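Local coordinates for protein carbohydrate kinase (Agrobacterium tumefaciens, PDB 2NWH) that probably transfers a phosphate from ATP to a sugar or related substrate, as a carbohydrate kinase of the pfkB (ribokinase-like) family, at residues M188-A193 and R205-I210; G219-T222 and V228-F231. One frame throughout, in Å; residues are numbered along the deposited sequence.

Interaction 1: residues M188-A193 and R205-I210; sequences MNEAEA and RDWPNI
The W207 indole packs against the first turn of helix 190-197, a small helix-to-helix contact in which E190 takes its N-H and A193 covers one face of its ring. W207 belongs to helix 207-213, and both helices lie against the large sheet, helix 190-197 following directly on strand 185-189. The A193 methyl sits almost squarely over the six-membered ring: CB is 3.6 Å from the centroid and 6° off the ring normal, a CH-pi contact. With CG of W207 anti to its carbonyl carbon (chi1 -75°), the indole reaches across to helix 190-197. Three residues before A193, E190 comes to the edge of the same ring, its chain bent at chi2 (-87°) to bring the carboxylate round. W207 NE1 donates to E190 OE2 over 2.6 Å in a nearly straight bond. The oxygen lies in the indole plane, yet the N-H reaches it from above the carboxylate plane, since the two flat groups are turned well apart. V221 of strand 219-223 touches both A193 and W207. E190 also has weak, long ion pairs with R194 and R223, which may spread its negative charge. Edge bond and face packing together limit both the slide and the tilt of the indole, and the negative carboxylate would be expected to polarise its N-H and strengthen the bond.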
loop_
_atom_site.group_PDB
_atom_site.type_symbol
_atom_site.label_atom_id
_atom_site.label_comp_id
_atom_site.label_asym_id
_atom_site.label_seq_id
_atom_site.Cartn_x
_atom_site.Cartn_y
_atom_site.Cartn_z
ATOM N N MET A 188 -0.304 8.696 0.733
ATOM C CA MET A 188 -1.673 8.964 1.094
ATOM C C MET A 188 -2.437 9.706 0.006
ATOM O O MET A 188 -1.850 10.260 -0.937
ATOM C CB MET A 188 -1.718 9.754 2.407
ATOM C CG MET A 188 -1.017 11.109 2.331
ATOM S SD MET A 188 -0.837 11.799 3.976
ATOM C CE MET A 188 0.861 12.281 3.987
ATOM N N ASN A 189 -3.754 9.714 0.154
ATOM C CA ASN A 189 -4.636 10.522 -0.690
ATOM C C ASN A 189 -5.057 11.787 0.090
ATOM O O ASN A 189 -4.637 11.970 1.234
ATOM C CB ASN A 189 -5.840 9.664 -1.080
ATOM C CG ASN A 189 -6.746 9.332 0.126
ATOM O OD1 ASN A 189 -7.643 8.510 0.020
ATOM N ND2 ASN A 189 -6.517 9.993 1.261
ATOM N N GLU A 190 -5.879 12.658 -0.505
ATOM C CA GLU A 190 -6.320 13.899 0.174
ATOM C C GLU A 190 -6.911 13.754 1.589
ATOM O O GLU A 190 -6.543 14.516 2.496
ATOM C CB GLU A 190 -7.309 14.691 -0.708
ATOM C CG GLU A 190 -6.682 15.761 -1.570
ATOM C CD GLU A 190 -6.542 17.107 -0.880
ATOM O OE1 GLU A 190 -7.549 17.630 -0.347
ATOM O OE2 GLU A 190 -5.417 17.656 -0.898
ATOM N N ALA A 191 -7.840 12.806 1.753
ATOM C CA ALA A 191 -8.560 12.552 3.019
ATOM C C ALA A 191 -7.660 12.118 4.172
ATOM O O ALA A 191 -7.866 12.520 5.331
ATOM C CB ALA A 191 -9.636 11.495 2.800
ATOM N N GLU A 192 -6.680 11.270 3.849
ATOM C CA GLU A 192 -5.759 10.730 4.827
ATOM C C GLU A 192 -4.803 11.832 5.290
ATOM O O GLU A 192 -4.433 11.891 6.464
ATOM C CB GLU A 192 -5.009 9.505 4.241
ATOM C CG GLU A 192 -5.937 8.342 3.849
ATOM C CD GLU A 192 -5.369 7.388 2.783
ATOM O OE1 GLU A 192 -4.231 7.594 2.273
ATOM O OE2 GLU A 192 -6.085 6.417 2.440
ATOM N N ALA A 193 -4.447 12.731 4.377
ATOM C CA ALA A 193 -3.598 13.861 4.707
ATOM C C ALA A 193 -4.311 14.791 5.712
ATOM O O ALA A 193 -3.752 15.108 6.770
ATOM C CB ALA A 193 -3.182 14.602 3.441
ATOM N N ARG A 205 -0.161 21.461 -3.714
ATOM C CA ARG A 205 1.229 21.865 -3.565
ATOM C C ARG A 205 1.534 22.389 -2.159
ATOM O O ARG A 205 2.688 22.742 -1.867
ATOM C CB ARG A 205 1.564 22.942 -4.606
ATOM C CG ARG A 205 0.498 24.024 -4.736
ATOM C CD ARG A 205 1.042 25.220 -5.486
ATOM N NE ARG A 205 1.594 24.831 -6.784
ATOM C CZ ARG A 205 1.056 25.171 -7.968
ATOM N NH1 ARG A 205 -0.059 25.920 -8.027
ATOM N NH2 ARG A 205 1.638 24.777 -9.097
ATOM N N ASP A 206 0.503 22.438 -1.288
ATOM C CA ASP A 206 0.665 22.959 0.067
ATOM C C ASP A 206 1.029 21.892 1.070
ATOM O O ASP A 206 1.580 22.194 2.139
ATOM C CB ASP A 206 -0.620 23.651 0.511
ATOM C CG ASP A 206 -0.956 24.844 -0.417
ATOM O OD1 ASP A 206 -2.059 24.924 -1.131
ATOM O OD2 ASP A 206 -0.170 25.847 -0.389
ATOM N N TRP A 207 0.724 20.638 0.732
ATOM C CA TRP A 207 0.920 19.566 1.694
ATOM C C TRP A 207 2.347 19.484 2.280
ATOM O O TRP A 207 2.488 19.354 3.493
ATOM C CB TRP A 207 0.419 18.247 1.134
ATOM C CG TRP A 207 -1.088 18.155 1.138
ATOM C CD1 TRP A 207 -1.907 17.996 0.052
ATOM C CD2 TRP A 207 -1.958 18.207 2.282
ATOM N NE1 TRP A 207 -3.230 17.937 0.452
ATOM C CE2 TRP A 207 -3.289 18.061 1.813
ATOM C CE3 TRP A 207 -1.740 18.354 3.664
ATOM C CZ2 TRP A 207 -4.402 18.069 2.671
ATOM C CZ3 TRP A 207 -2.849 18.364 4.512
ATOM C CH2 TRP A 207 -4.163 18.220 4.008
ATOM N N PRO A 208 3.411 19.623 1.446
ATOM C CA PRO A 208 4.786 19.552 2.000
ATOM C C PRO A 208 5.071 20.413 3.264
ATOM O O PRO A 208 5.471 19.856 4.280
ATOM C CB PRO A 208 5.666 20.000 0.813
ATOM C CG PRO A 208 4.872 19.615 -0.402
ATOM C CD PRO A 208 3.429 19.838 -0.021
ATOM N N ASN A 209 4.882 21.743 3.222
ATOM C CA ASN A 209 5.170 22.548 4.430
ATOM C C ASN A 209 4.238 22.273 5.637
ATOM O O ASN A 209 4.706 22.245 6.792
ATOM C CB ASN A 209 5.326 24.044 4.126
ATOM C CG ASN A 209 4.001 24.801 4.143
ATOM O OD1 ASN A 209 3.247 24.787 3.149
ATOM N ND2 ASN A 209 3.730 25.508 5.261
ATOM N N ILE A 210 2.937 22.048 5.371
ATOM C CA ILE A 210 2.005 21.602 6.423
ATOM C C ILE A 210 2.544 20.279 7.030
ATOM O O ILE A 210 2.669 20.116 8.251
ATOM C CB ILE A 210 0.560 21.381 5.850
ATOM C CG1 ILE A 210 -0.018 22.691 5.290
ATOM C CG2 ILE A 210 -0.366 20.786 6.910
ATOM C CD1 ILE A 210 -1.291 22.548 4.441
#

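Interaction 2: residues G219-T222 and V228-F231; sequences GVVT and VVAF
G219 lies under the ring of F231, where the two arms of the antiparallel hairpin 219-223/227-231 come together in a hydrogen-bonded pair. G219 N gives its hydrogen to F231 O, and F231 N answers to G219 O over 2.9 Å. CG of F231 stands between its backbone N and carbonyl carbon (chi1 70°), which folds the ring back across the neighbouring strand; G219 N lies 3.5 Å from the ring plane, over its centre. F231 CE2 comes to 3.7 Å of G219 CA, so the ring rests directly on the glycine backbone. V220 and A230 form the next, non-hydrogen-bonded pair. V220 CA makes a CA-H...O contact with V229 O at 3.2 Å, while V220 CG1 meets V228 CG1 at 3.6 Å on the face shared with A230. V221 then pairs with V229 through two backbone bonds, V221 N to V229 O and V229 N to V221 O, each 2.9 Å. On the F231 face, V221 CB packs on V229 CG1 at 3.8 Å. At T222 the methyl CG2 lies alongside V228 CG1, both side chains pointing the same way. The hairpin continues the large sheet, with strand 185-189 beside 219-223 and strand 236-239 beside 227-231. M257 and Y261 of helix 255-266 cover the V220 and A230 face, whereas W207, P208 and L211 of helix 207-213 cover that of V221, V229 and F231.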
loop_
_atom_site.group_PDB
_atom_site.type_symbol
_atom_site.label_atom_id
_atom_site.label_comp_id
_atom_site.label_asym_id
_atom_site.label_seq_id
_atom_site.Cartn_x
_atom_site.Cartn_y
_atom_site.Cartn_z
ATOM N N GLY A 219 6.831 12.469 1.587
ATOM C CA GLY A 219 5.613 11.758 1.264
ATOM C C GLY A 219 5.057 12.115 -0.101
ATOM O O GLY A 219 5.675 12.866 -0.849
ATOM N N VAL A 220 3.921 11.492 -0.421
ATOM C CA VAL A 220 3.178 11.674 -1.645
ATOM C C VAL A 220 1.698 11.851 -1.297
ATOM O O VAL A 220 1.129 11.055 -0.534
ATOM C CB VAL A 220 3.349 10.469 -2.560
ATOM C CG1 VAL A 220 2.493 10.621 -3.838
ATOM C CG2 VAL A 220 4.808 10.284 -2.876
ATOM N N VAL A 221 1.074 12.902 -1.837
ATOM C CA VAL A 221 -0.353 13.064 -1.639
ATOM C C VAL A 221 -1.054 13.138 -2.997
ATOM O O VAL A 221 -0.673 13.934 -3.871
ATOM C CB VAL A 221 -0.692 14.268 -0.721
ATOM C CG1 VAL A 221 -2.196 14.383 -0.517
ATOM C CG2 VAL A 221 0.022 14.140 0.643
ATOM N N THR A 222 -2.051 12.276 -3.184
ATOM C CA THR A 222 -2.794 12.256 -4.438
ATOM C C THR A 222 -4.161 12.936 -4.285
ATOM O O THR A 222 -4.770 12.875 -3.201
ATOM C CB THR A 222 -3.016 10.833 -4.947
ATOM O OG1 THR A 222 -3.902 10.152 -4.058
ATOM C CG2 THR A 222 -1.699 10.052 -5.037
ATOM N N VAL A 228 -1.044 15.217 -8.153
ATOM C CA VAL A 228 -0.169 14.518 -7.193
ATOM C C VAL A 228 0.957 15.440 -6.754
ATOM O O VAL A 228 1.554 16.115 -7.586
ATOM C CB VAL A 228 0.510 13.271 -7.799
ATOM C CG1 VAL A 228 1.058 12.371 -6.656
ATOM C CG2 VAL A 228 -0.432 12.492 -8.719
ATOM N N VAL A 229 1.248 15.450 -5.451
ATOM C CA VAL A 229 2.392 16.168 -4.912
ATOM C C VAL A 229 3.355 15.168 -4.237
ATOM O O VAL A 229 2.904 14.216 -3.585
ATOM C CB VAL A 229 1.934 17.320 -3.967
ATOM C CG1 VAL A 229 1.232 16.798 -2.713
ATOM C CG2 VAL A 229 3.090 18.266 -3.613
ATOM N N ALA A 230 4.659 15.346 -4.467
ATOM C CA ALA A 230 5.693 14.536 -3.804
ATOM C C ALA A 230 6.651 15.476 -3.111
ATOM O O ALA A 230 6.886 16.579 -3.599
ATOM C CB ALA A 230 6.424 13.681 -4.792
ATOM N N PHE A 231 7.176 15.078 -1.956
ATOM C CA PHE A 231 8.142 15.914 -1.239
ATOM C C PHE A 231 9.156 15.095 -0.450
ATOM O O PHE A 231 8.913 13.918 -0.139
ATOM C CB PHE A 231 7.438 16.967 -0.372
ATOM C CG PHE A 231 6.720 16.413 0.840
ATOM C CD1 PHE A 231 7.291 16.515 2.108
ATOM C CD2 PHE A 231 5.451 15.838 0.720
ATOM C CE1 PHE A 231 6.616 16.010 3.259
ATOM C CE2 PHE A 231 4.772 15.317 1.848
ATOM C CZ PHE A 231 5.355 15.405 3.120
#

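The centres of the two interactions are about 7 Å apart, and they follow in series along the chain: interaction 1 closes on helix 207-213, which leads into strand 219-223 of interaction 2. They meet in the large sheet, where strand 185-189 neighbours 219-223; M188 N lies 3.0 Å from V220 O and M188 O 3.0 Å from T222 N, both probable hydrogen bonds. M188 CG also packs on V221 CG2 at 3.6 Å. Helices 190-197 and 207-213 thus meet over the same face of strand 219-223, the hairpin arm next to 185-189, tying one layer of the alpha/beta core of this ribokinase-like domain to its sheet. The sodium ion lies nearby, about 8 Å from the T222 side chain.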